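Local coordinates for magnetosome protein MamA (PDB 3AS8) that is a magnetosome-associated, tetratricopeptide-repeat protein that recognises copies of itself to build larger complexes and probably offers binding surfaces to other proteins, at residues A[10-15]-A[39-44]; A[16-19]-A[25-28]; A[84-87]-A[93-96]; A[119-124]-A[151-156]; A[135-140]-A[144-149]. All blocks are in the same frame, centred on the assembly; numbering follows the deposited sequence.

Contact 1. Residues A[10-15]-A[39-44]; sequences YYRDKG and AFDVEV
D41 OD1 is gripped by R12 NH2 at 3.3 Å and by the backbone N of V44 at 3.2 Å, with a weak third bond from the backbone N of E43. The other oxygen takes the shorter bond of the salt bridge. R12 NE reaches D41 OD2 at 2.8 Å, almost straight at 174° and in the plane of the guanidinium. R12 therefore meets the carboxylate side-on, NE to one oxygen and NH2 to the other, both on the syn side. The two planes stay 33° apart. The arginine chain runs out extended from helix 5-20, and its CG rests on V44 CG2 at 3.7 Å. E43 CB lies 3.5 Å from R12 NH2.

D41 is the N-cap of helix 42-54. With CG anti to the backbone N (chi1 177°), its carboxylate turns back over the first turn, and V44 N meets OD1 from above the carboxylate plane. F40, just before it, packs on helix 58-71. One carboxylate thus caps a helix and pairs with an arginine of another helix. The bonds to both oxygens should fix its rotation, and the arginine together with the helix start would probably favour its charged form.

Contact 2. Residues A[16-19]-A[25-28]; sequences ISHA and SEAV
H18 lays its imidazole against E26, whose CB sits over the centre of one ring face. The distance from E26 CB to the ring centroid is 3.7 Å, only 14° off the ring normal, which makes this a CH-pi contact. The closest ring atom is H18 CD2, 3.6 Å from E26 CB. The CG of H18 lies anti to its own carbonyl carbon (chi1 -77°), and this swings the ring alongside the first turns of the next helix. E26 then runs on extended beyond CG. Its chain crosses the histidine at about a right angle, although the carboxylate plane is turned only 15° from the ring.

Helices 5-20 and 24-31 form a helical hairpin, the antiparallel helix pair from which tetratricopeptide repeats are built. The hairpin is tight here: the CA atoms of H18 and A27 are 5.1 Å apart. Small side chains permit this. A19 CB meets A27 CB at 3.6 Å, and A27 CB is equally close to the backbone N of A19. H18 CB lies 3.7 Å from A27 N, so the histidine also leans on the backbone of the second helix.

Helix 42-54 closes over the alanines, with H47 against A19 and A51 against A27. E26 is exposed, while H18, A19 and A27 are buried. The polar side of the histidine is tied within the hairpin, as H18 ND1 is hydrogen-bonded to R23 NE in the turn.

Contact 3. Residues A[84-87]-A[93-96]; sequences LTYV and DLAV
One face of the Y86 ring carries L94 CB, which stands 3.4 Å above the ring plane and is offset toward the rim on the CD2-CE2 side. The distance from L94 CB to the ring centroid is 3.7 Å, 24° off the normal, a CH-pi contact. The nearest ring atom is Y86 CE2, 3.4 Å from L94 CB. L94 also reaches further along the ring: its CD1 lies 3.7 Å from Y86 CZ, close to the phenol end. The leucine therefore touches the tyrosine with its CB and with one methyl branch, crossing it at a slant.

Nearer the backbone, A95 CB meets both Y86 and V87. It is 3.7 Å from Y86 CB, and V87 CG2 closes on the same methyl at an equal distance. This branch of V87 lies anti to the carbonyl carbon, with CG1 anti to the backbone N (chi1 175°). The CA atoms of Y86 and A95 are 5.3 Å apart, a close approach that the small alanine allows.

The contact joins helix 76-88 to helix 92-105, an antiparallel hairpin of the tetratricopeptide-repeat type. A119 and L120 of helix 110-122 pack against V96, and L98 adds to the packing on Y86. The hydroxyl Y86 OH is hydrogen-bonded to E66 OE1. Within the contact no hydrogen bond crosses, so this pairing rests on apolar contact. The tyrosine combines the two chemistries: its face holds the hairpin partner, while its hydroxyl ties the ring to helix 58-71 through E66.

Contact 4. Residues A[119-124]-A[151-156]; sequences ALDNLG and AYSYEQ
D121 and S153 come together because each first torsion aims its oxygen across the gap. The aspartate has CG anti to the backbone N (chi1 178°), and the serine has OG anti to the carbonyl carbon (chi1 -68°). S153 OG donates to D121 OD2 at 2.7 Å and uses the anti lone pair, the one away from OD1. Q156 approaches the same carboxylate with its amide. Its chain is extended beyond CG, and Q156 NE2 lies 3.0 Å from D121 OD2 and 3.5 Å from D121 OD1, weak bonds in both cases. The amide and carboxylate planes are 42° apart.

A better bond holds the glutamine amide from its own helix. Q156 NE2 donates to Y152 O at 3.1 Å, nearly in the amide plane, but comes from above the carbonyl plane. The backbone N of Q156 reaches that oxygen from the opposite face. NE2 also lies over one face of the Y152 ring, offset toward the rim. A water bridges the helices beside these groups, 2.9 Å from D121 O and 2.7 Å from Q156 OE1.

Helix 110-122 ends here in a Schellman motif, with G124 at positive phi and its N bonded to D121 O. The polar cluster directly joins two non-consecutive helices of the tetratricopeptide-repeat array, 110-122 and 144-156. Helix 126-139 is packed alongside: F126 touches both D121 and Q156, while I130 and F133 pack on S153. Helix 160-183 packs on helix 144-156 through H166 and F167, which touch A151.

Contact 5. Residues A[135-140]-A[144-149]; sequences IALGLR and GKVHRA. With SO4 (sulfate ion), chain B.
Two successive antiparallel helices of the tetratricopeptide-repeat array meet here, helix 126-139 and helix 144-156. Their short segments lie 9.7 Å apart at closest approach, at 163° between directions. L137 carries most of the contact. Both its methyls bear on H147: CD1 is 3.4 Å from H147 NE2, and CD2 is 3.6 Å from the same nitrogen. The leucine sits over one face of the imidazole and crosses it at about a right angle. The chi1 of H147 is -80°, which places CG beside the backbone N and leans the ring toward the leucine.

V146 packs deeper, with CG1 3.9 Å from L137 CG. The two side chains slide past each other in opposite directions. A136 CB adds a looser contact, 4.4 Å from V146 CG1. F133 and F110 also press on V146. The polar side of the histidine is taken by the next helix, where H147 ND1 is hydrogen-bonded to H166 ND1.

R140, just past the end of its helix, holds a sulfate ion that probably came from the crystallisation liquor. The arginine chain is extended, and its NH1 also forms a salt bridge with E143. The guanidinium meets the sulfate with its two terminal nitrogens: R140 NH1 donates to O2 at 3.0 Å, and R140 NH2 donates to O4 at 2.9 Å.

How the contacts relate
Contacts 2 and 3 are matching hairpin contacts in different parts of the array. Each sets an aromatic ring under a CB and a small alanine between helices, without a crossing hydrogen bond. Contact 5 is also apolar between its helices, with a sulfate held at its margin. Contacts 1 and 4 instead join helices that are not consecutive, and they do so with aspartates. Contact 1 shares helix 5-20 with contact 2, and G15 O touches A27 CB. Contact 4 shares helix 144-156 with contact 5. Contact 3, nearest the chain centre, touches contact 4 through V96 and L123. Contact 2 is the buried one; the others are partly buried.

Contact 1. Residues A[10-15]-A[39-44]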
# COMPACT_ATOMS: atom_id res chain seq x y z
N TYR A 10 -17.08 -24.98 1.05
CA TYR A 10 -18.18 -24.10 1.38
C TYR A 10 -17.70 -22.75 2.02
O TYR A 10 -18.15 -21.66 1.63
CB TYR A 10 -19.21 -24.82 2.31
CG TYR A 10 -20.39 -23.96 2.75
CD1 TYR A 10 -21.50 -23.78 1.93
CD2 TYR A 10 -20.42 -23.37 4.00
CE1 TYR A 10 -22.55 -23.02 2.33
CE2 TYR A 10 -21.45 -22.63 4.41
CZ TYR A 10 -22.52 -22.44 3.58
OH TYR A 10 -23.58 -21.69 4.00
N TYR A 11 -16.84 -22.84 3.02
CA TYR A 11 -16.44 -21.65 3.82
C TYR A 11 -15.43 -20.84 2.99
O TYR A 11 -15.46 -19.64 2.98
CB TYR A 11 -15.86 -22.06 5.22
CG TYR A 11 -16.98 -22.56 6.13
CD1 TYR A 11 -17.95 -21.71 6.62
CD2 TYR A 11 -17.11 -23.93 6.43
CE1 TYR A 11 -19.02 -22.18 7.45
CE2 TYR A 11 -18.16 -24.40 7.16
CZ TYR A 11 -19.12 -23.52 7.70
OH TYR A 11 -20.18 -24.04 8.47
N ARG A 12 -14.62 -21.55 2.18
CA ARG A 12 -13.64 -20.88 1.30
C ARG A 12 -14.31 -20.03 0.29
O ARG A 12 -14.02 -18.87 0.19
CB ARG A 12 -12.74 -21.89 0.63
CG ARG A 12 -11.66 -21.30 -0.30
CD ARG A 12 -10.89 -22.47 -1.01
NE ARG A 12 -9.62 -21.97 -1.53
CZ ARG A 12 -9.52 -21.21 -2.62
NH1 ARG A 12 -10.61 -20.88 -3.34
NH2 ARG A 12 -8.32 -20.80 -3.02
N ASP A 13 -15.23 -20.61 -0.47
CA ASP A 13 -15.90 -19.91 -1.52
C ASP A 13 -16.71 -18.74 -0.96
O ASP A 13 -16.69 -17.63 -1.53
CB ASP A 13 -16.94 -20.80 -2.27
CG ASP A 13 -16.30 -21.90 -3.17
OD1 ASP A 13 -15.03 -21.95 -3.27
OD2 ASP A 13 -17.11 -22.72 -3.75
N LYS A 14 -17.50 -19.01 0.10
CA LYS A 14 -18.32 -17.98 0.69
C LYS A 14 -17.43 -16.82 1.29
O LYS A 14 -17.77 -15.61 1.17
CB LYS A 14 -19.28 -18.58 1.72
CG LYS A 14 -20.60 -17.88 1.86
CD LYS A 14 -21.61 -18.73 2.69
CE LYS A 14 -23.07 -18.34 2.48
NZ LYS A 14 -23.36 -16.87 2.22
N GLY A 15 -16.34 -17.20 1.95
CA GLY A 15 -15.47 -16.22 2.60
C GLY A 15 -14.76 -15.27 1.65
O GLY A 15 -14.73 -14.04 1.81
N ALA A 39 -2.02 -26.79 6.34
CA ALA A 39 -2.46 -26.99 4.95
C ALA A 39 -2.66 -25.59 4.37
O ALA A 39 -3.78 -25.18 4.00
CB ALA A 39 -3.74 -27.83 4.87
N PHE A 40 -1.56 -24.85 4.29
CA PHE A 40 -1.61 -23.45 3.87
C PHE A 40 -2.18 -23.11 2.44
O PHE A 40 -1.70 -23.63 1.44
CB PHE A 40 -0.23 -22.84 4.03
CG PHE A 40 -0.27 -21.34 4.03
CD1 PHE A 40 -0.64 -20.65 5.19
CD2 PHE A 40 -0.03 -20.63 2.84
CE1 PHE A 40 -0.71 -19.27 5.18
CE2 PHE A 40 -0.11 -19.23 2.84
CZ PHE A 40 -0.45 -18.57 3.99
N ASP A 41 -3.15 -22.18 2.35
CA ASP A 41 -3.85 -21.77 1.09
C ASP A 41 -3.71 -20.26 0.92
O ASP A 41 -4.26 -19.53 1.75
CB ASP A 41 -5.32 -22.16 1.24
CG ASP A 41 -6.23 -21.74 0.04
OD1 ASP A 41 -6.07 -20.70 -0.66
OD2 ASP A 41 -7.19 -22.50 -0.18
N VAL A 42 -3.00 -19.80 -0.13
CA VAL A 42 -2.56 -18.37 -0.22
C VAL A 42 -3.77 -17.46 -0.42
O VAL A 42 -3.84 -16.36 0.15
CB VAL A 42 -1.46 -18.09 -1.31
CG1 VAL A 42 -1.94 -18.35 -2.69
CG2 VAL A 42 -0.95 -16.63 -1.25
N GLU A 43 -4.77 -17.94 -1.13
CA GLU A 43 -5.94 -17.11 -1.45
C GLU A 43 -6.83 -16.90 -0.20
O GLU A 43 -7.40 -15.81 -0.01
CB GLU A 43 -6.65 -17.78 -2.60
CG GLU A 43 -7.26 -16.87 -3.61
CD GLU A 43 -6.33 -15.84 -4.19
OE1 GLU A 43 -6.77 -14.66 -4.23
OE2 GLU A 43 -5.21 -16.17 -4.62
N VAL A 44 -6.87 -17.93 0.66
CA VAL A 44 -7.55 -17.88 1.92
C VAL A 44 -6.74 -16.94 2.85
O VAL A 44 -7.32 -15.98 3.42
CB VAL A 44 -7.76 -19.29 2.53
CG1 VAL A 44 -8.12 -19.19 4.02
CG2 VAL A 44 -8.84 -20.08 1.69

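Contact 2. Residues A[16-19]-A[25-28]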
# COMPACT_ATOMS: atom_id res chain seq x y z
N ILE A 16 -14.18 -15.87 0.63
CA ILE A 16 -13.50 -15.11 -0.40
C ILE A 16 -14.49 -14.23 -1.15
O ILE A 16 -14.19 -13.09 -1.56
CB ILE A 16 -12.77 -16.05 -1.35
CG1 ILE A 16 -11.59 -16.67 -0.59
CG2 ILE A 16 -12.35 -15.30 -2.61
CD1 ILE A 16 -10.96 -17.90 -1.37
N SER A 17 -15.68 -14.75 -1.36
CA SER A 17 -16.68 -13.91 -1.98
C SER A 17 -16.97 -12.66 -1.09
O SER A 17 -16.94 -11.49 -1.55
CB SER A 17 -17.91 -14.76 -2.26
OG SER A 17 -18.89 -13.99 -2.87
N HIS A 18 -17.17 -12.90 0.20
CA HIS A 18 -17.50 -11.78 1.08
C HIS A 18 -16.33 -10.73 1.00
O HIS A 18 -16.54 -9.53 0.83
CB HIS A 18 -17.65 -12.24 2.52
CG HIS A 18 -18.94 -12.94 2.84
ND1 HIS A 18 -20.17 -12.50 2.41
CD2 HIS A 18 -19.18 -14.00 3.66
CE1 HIS A 18 -21.11 -13.29 2.91
NE2 HIS A 18 -20.53 -14.21 3.66
N ALA A 19 -15.11 -11.21 1.12
CA ALA A 19 -13.94 -10.32 1.19
C ALA A 19 -13.78 -9.47 -0.11
O ALA A 19 -13.47 -8.27 -0.09
CB ALA A 19 -12.67 -11.14 1.51
N SER A 25 -16.31 -8.32 7.73
CA SER A 25 -16.62 -8.99 9.00
C SER A 25 -17.11 -10.43 8.70
O SER A 25 -16.69 -11.40 9.34
CB SER A 25 -17.71 -8.20 9.77
OG SER A 25 -17.36 -6.89 10.11
N GLU A 26 -17.97 -10.57 7.68
CA GLU A 26 -18.51 -11.89 7.32
C GLU A 26 -17.38 -12.70 6.73
O GLU A 26 -17.34 -13.92 6.92
CB GLU A 26 -19.71 -11.75 6.38
CG GLU A 26 -21.00 -11.22 7.10
CD GLU A 26 -22.07 -10.70 6.19
OE1 GLU A 26 -21.87 -9.68 5.46
OE2 GLU A 26 -23.13 -11.33 6.21
N ALA A 27 -16.45 -12.06 6.02
CA ALA A 27 -15.22 -12.76 5.54
C ALA A 27 -14.36 -13.36 6.68
O ALA A 27 -13.82 -14.46 6.55
CB ALA A 27 -14.31 -11.85 4.62
N VAL A 28 -14.20 -12.61 7.77
CA VAL A 28 -13.49 -13.16 8.96
C VAL A 28 -14.25 -14.36 9.50
O VAL A 28 -13.64 -15.40 9.72
CB VAL A 28 -13.32 -12.11 10.10
CG1 VAL A 28 -12.62 -12.73 11.37
CG2 VAL A 28 -12.57 -10.93 9.58

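Contact 3. Residues A[84-87]-A[93-96]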
# COMPACT_ATOMS: atom_id res chain seq x y z
N LEU A 84 1.68 -1.76 1.44
CA LEU A 84 0.90 -0.60 1.87
C LEU A 84 0.57 -0.57 3.36
O LEU A 84 0.52 0.51 4.00
CB LEU A 84 -0.40 -0.44 1.01
CG LEU A 84 -0.09 -0.11 -0.47
CD1 LEU A 84 -1.37 -0.14 -1.35
CD2 LEU A 84 0.69 1.27 -0.52
N THR A 85 0.27 -1.76 3.90
CA THR A 85 -0.07 -1.86 5.30
C THR A 85 1.14 -1.51 6.16
O THR A 85 0.98 -0.76 7.12
CB THR A 85 -0.67 -3.21 5.72
OG1 THR A 85 -1.89 -3.42 4.98
CG2 THR A 85 -1.06 -3.17 7.19
N TYR A 86 2.32 -1.99 5.81
CA TYR A 86 3.53 -1.60 6.52
C TYR A 86 3.76 -0.09 6.60
O TYR A 86 4.10 0.48 7.70
CB TYR A 86 4.71 -2.29 5.92
CG TYR A 86 4.87 -3.77 6.25
CD1 TYR A 86 4.56 -4.30 7.52
CD2 TYR A 86 5.53 -4.58 5.37
CE1 TYR A 86 4.83 -5.69 7.81
CE2 TYR A 86 5.81 -5.90 5.64
CZ TYR A 86 5.48 -6.45 6.85
OH TYR A 86 5.78 -7.81 7.03
N VAL A 87 3.54 0.63 5.48
CA VAL A 87 3.72 2.08 5.52
C VAL A 87 2.72 2.63 6.55
O VAL A 87 3.04 3.55 7.35
CB VAL A 87 3.46 2.75 4.12
CG1 VAL A 87 3.53 4.27 4.29
CG2 VAL A 87 4.39 2.14 3.06
N ASP A 93 10.87 0.11 6.66
CA ASP A 93 11.90 -0.76 6.15
C ASP A 93 11.40 -2.06 5.54
O ASP A 93 12.00 -2.56 4.57
CB ASP A 93 12.91 -1.05 7.25
CG ASP A 93 12.30 -1.95 8.36
OD1 ASP A 93 11.23 -1.58 8.96
OD2 ASP A 93 12.90 -3.03 8.56
N LEU A 94 10.34 -2.65 6.11
CA LEU A 94 9.76 -3.84 5.49
C LEU A 94 8.96 -3.50 4.21
O LEU A 94 8.78 -4.34 3.31
CB LEU A 94 8.84 -4.56 6.52
CG LEU A 94 9.58 -5.03 7.78
CD1 LEU A 94 8.64 -5.87 8.68
CD2 LEU A 94 10.87 -5.83 7.36
N ALA A 95 8.46 -2.29 4.19
CA ALA A 95 7.61 -1.81 3.10
C ALA A 95 8.42 -1.67 1.82
O ALA A 95 7.98 -2.06 0.78
CB ALA A 95 6.94 -0.48 3.52
N VAL A 96 9.70 -1.24 1.91
CA VAL A 96 10.44 -0.83 0.73
C VAL A 96 10.60 -1.93 -0.33
O VAL A 96 10.22 -1.72 -1.50
CB VAL A 96 11.80 -0.15 1.16
CG1 VAL A 96 12.80 -0.22 0.08
CG2 VAL A 96 11.49 1.26 1.64

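Contact 4. Residues A[119-124]-A[151-156]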
# COMPACT_ATOMS: atom_id res chain seq x y z
N ALA A 119 8.18 6.12 2.26
CA ALA A 119 8.92 5.19 3.10
C ALA A 119 10.39 5.52 3.09
O ALA A 119 11.03 5.55 4.17
CB ALA A 119 8.69 3.68 2.67
N LEU A 120 10.91 5.72 1.91
CA LEU A 120 12.30 6.13 1.66
C LEU A 120 12.63 7.42 2.39
O LEU A 120 13.67 7.49 3.09
CB LEU A 120 12.57 6.23 0.16
CG LEU A 120 12.60 4.91 -0.61
CD1 LEU A 120 12.46 5.16 -2.13
CD2 LEU A 120 13.82 4.00 -0.34
N ASP A 121 11.75 8.43 2.30
CA ASP A 121 11.95 9.69 2.99
C ASP A 121 12.05 9.47 4.50
O ASP A 121 12.92 10.06 5.20
CB ASP A 121 10.88 10.70 2.66
CG ASP A 121 11.05 12.02 3.42
OD1 ASP A 121 10.83 12.02 4.64
OD2 ASP A 121 11.39 13.06 2.79
N ASN A 122 11.16 8.62 5.02
CA ASN A 122 11.19 8.32 6.46
C ASN A 122 12.42 7.64 6.93
O ASN A 122 12.84 7.88 8.08
CB ASN A 122 9.94 7.57 6.94
CG ASN A 122 8.79 8.52 7.11
OD1 ASN A 122 8.79 9.26 8.07
ND2 ASN A 122 7.87 8.61 6.12
N LEU A 123 13.02 6.86 6.05
CA LEU A 123 14.24 6.17 6.30
C LEU A 123 15.47 7.03 6.09
O LEU A 123 16.58 6.50 6.18
CB LEU A 123 14.33 4.92 5.43
CG LEU A 123 13.31 3.80 5.71
CD1 LEU A 123 13.19 2.70 4.60
CD2 LEU A 123 13.72 3.17 7.07
N GLY A 124 15.28 8.31 5.75
CA GLY A 124 16.40 9.21 5.53
C GLY A 124 17.12 9.06 4.17
O GLY A 124 18.16 9.66 3.98
N ALA A 151 9.63 18.77 -2.17
CA ALA A 151 10.16 19.98 -1.47
C ALA A 151 10.71 19.66 -0.11
O ALA A 151 11.81 20.06 0.27
CB ALA A 151 9.03 21.03 -1.31
N TYR A 152 9.94 18.91 0.67
CA TYR A 152 10.36 18.52 2.02
C TYR A 152 11.62 17.63 2.01
O TYR A 152 12.46 17.78 2.84
CB TYR A 152 9.18 17.89 2.81
CG TYR A 152 9.47 17.74 4.31
CD1 TYR A 152 10.13 18.76 5.01
CD2 TYR A 152 9.08 16.57 5.04
CE1 TYR A 152 10.42 18.65 6.35
CE2 TYR A 152 9.36 16.46 6.42
CZ TYR A 152 10.03 17.51 7.05
OH TYR A 152 10.37 17.48 8.37
N SER A 153 11.75 16.73 1.05
CA SER A 153 12.90 15.85 1.03
C SER A 153 14.16 16.73 0.73
O SER A 153 15.20 16.59 1.34
CB SER A 153 12.71 14.79 -0.02
OG SER A 153 11.69 13.82 0.24
N TYR A 154 14.03 17.66 -0.22
CA TYR A 154 15.11 18.55 -0.51
C TYR A 154 15.48 19.36 0.74
O TYR A 154 16.67 19.48 1.07
CB TYR A 154 14.80 19.43 -1.69
CG TYR A 154 15.09 18.90 -3.09
CD1 TYR A 154 16.37 18.50 -3.50
CD2 TYR A 154 14.10 18.92 -4.05
CE1 TYR A 154 16.62 18.04 -4.82
CE2 TYR A 154 14.31 18.49 -5.32
CZ TYR A 154 15.58 18.04 -5.71
OH TYR A 154 15.67 17.64 -7.00
N GLU A 155 14.49 19.92 1.44
CA GLU A 155 14.77 20.77 2.57
C GLU A 155 15.53 20.03 3.64
O GLU A 155 16.41 20.60 4.25
CB GLU A 155 13.47 21.37 3.10
CG GLU A 155 13.52 22.23 4.34
CD GLU A 155 12.11 22.84 4.60
OE1 GLU A 155 11.40 22.35 5.53
OE2 GLU A 155 11.69 23.76 3.84
N GLN A 156 15.22 18.75 3.83
CA GLN A 156 15.86 17.90 4.80
C GLN A 156 17.31 17.63 4.45
O GLN A 156 18.09 17.31 5.36
CB GLN A 156 15.11 16.56 4.97
CG GLN A 156 13.78 16.71 5.75
CD GLN A 156 12.96 15.44 5.72
OE1 GLN A 156 13.03 14.65 6.67
NE2 GLN A 156 12.17 15.25 4.65
O HOH W 1 12.57 12.01 7.27

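Contact 5. Residues A[135-140]-A[144-149]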
# COMPACT_ATOMS: atom_id res chain seq x y z
N ILE A 135 8.80 9.96 -10.36
CA ILE A 135 8.10 8.96 -11.13
C ILE A 135 6.62 9.03 -10.87
O ILE A 135 5.83 8.96 -11.79
CB ILE A 135 8.68 7.56 -10.84
CG1 ILE A 135 10.15 7.50 -11.28
CG2 ILE A 135 7.90 6.48 -11.60
CD1 ILE A 135 10.94 6.26 -10.78
N ALA A 136 6.20 9.16 -9.61
CA ALA A 136 4.81 9.42 -9.31
C ALA A 136 4.22 10.66 -9.98
O ALA A 136 3.06 10.68 -10.44
CB ALA A 136 4.63 9.49 -7.77
N LEU A 137 5.01 11.71 -10.02
CA LEU A 137 4.58 12.94 -10.65
C LEU A 137 4.39 12.72 -12.14
O LEU A 137 3.49 13.29 -12.75
CB LEU A 137 5.64 14.01 -10.42
CG LEU A 137 5.35 15.35 -9.80
CD1 LEU A 137 6.34 16.30 -10.51
CD2 LEU A 137 3.92 15.89 -9.80
N GLY A 138 5.22 11.87 -12.76
CA GLY A 138 4.96 11.54 -14.18
C GLY A 138 3.58 10.95 -14.38
O GLY A 138 2.95 11.18 -15.42
N LEU A 139 3.15 10.13 -13.42
CA LEU A 139 1.83 9.49 -13.46
C LEU A 139 0.67 10.49 -13.25
O LEU A 139 -0.41 10.34 -13.88
CB LEU A 139 1.81 8.33 -12.43
CG LEU A 139 2.70 7.12 -12.74
CD1 LEU A 139 2.64 6.09 -11.54
CD2 LEU A 139 2.17 6.46 -14.02
N ARG A 140 0.87 11.46 -12.33
CA ARG A 140 -0.17 12.44 -12.02
C ARG A 140 0.50 13.77 -11.77
O ARG A 140 0.78 14.11 -10.62
CB ARG A 140 -0.96 12.09 -10.78
CG ARG A 140 -1.76 10.79 -10.83
CD ARG A 140 -2.65 10.71 -9.65
NE ARG A 140 -3.29 9.40 -9.54
CZ ARG A 140 -3.86 8.94 -8.42
NH1 ARG A 140 -3.97 9.71 -7.35
NH2 ARG A 140 -4.42 7.75 -8.42
N GLY A 144 -0.36 18.09 -6.33
CA GLY A 144 0.31 18.96 -5.38
C GLY A 144 1.04 18.30 -4.23
O GLY A 144 2.14 18.73 -3.89
N LYS A 145 0.45 17.25 -3.63
CA LYS A 145 1.09 16.59 -2.50
C LYS A 145 2.43 16.01 -2.94
O LYS A 145 3.29 15.74 -2.08
CB LYS A 145 0.18 15.51 -1.85
CG LYS A 145 0.01 14.19 -2.67
CD LYS A 145 -0.93 13.18 -1.94
CE LYS A 145 -1.08 11.92 -2.70
NZ LYS A 145 -1.81 10.85 -1.94
N VAL A 146 2.59 15.69 -4.24
CA VAL A 146 3.84 15.06 -4.65
C VAL A 146 4.95 16.15 -4.70
O VAL A 146 6.08 15.95 -4.24
CB VAL A 146 3.73 14.31 -6.00
CG1 VAL A 146 5.17 13.64 -6.32
CG2 VAL A 146 2.67 13.30 -5.89
N HIS A 147 4.64 17.31 -5.27
CA HIS A 147 5.65 18.39 -5.21
C HIS A 147 6.02 18.77 -3.78
O HIS A 147 7.17 19.10 -3.50
CB HIS A 147 5.15 19.62 -5.92
CG HIS A 147 5.29 19.54 -7.41
ND1 HIS A 147 6.48 19.80 -8.05
CD2 HIS A 147 4.39 19.26 -8.39
CE1 HIS A 147 6.31 19.67 -9.36
NE2 HIS A 147 5.05 19.34 -9.59
N ARG A 148 5.02 18.78 -2.90
CA ARG A 148 5.24 19.10 -1.50
C ARG A 148 6.18 18.07 -0.86
O ARG A 148 7.12 18.41 -0.17
CB ARG A 148 3.90 19.20 -0.78
CG ARG A 148 3.96 19.56 0.69
CD ARG A 148 2.69 20.35 1.17
NE ARG A 148 1.98 21.20 0.18
CZ ARG A 148 2.10 22.53 0.03
NH1 ARG A 148 2.98 23.23 0.72
NH2 ARG A 148 1.36 23.16 -0.88
N ALA A 149 5.95 16.79 -1.13
CA ALA A 149 6.78 15.73 -0.59
C ALA A 149 8.22 15.92 -1.14
O ALA A 149 9.20 15.77 -0.41
CB ALA A 149 6.21 14.30 -0.98
S SO4 B . -5.00 7.21 -4.59
O1 SO4 B . -6.30 7.80 -4.20
O2 SO4 B . -4.02 8.31 -4.75
O3 SO4 B . -4.60 6.27 -3.55
O4 SO4 B . -5.05 6.46 -5.85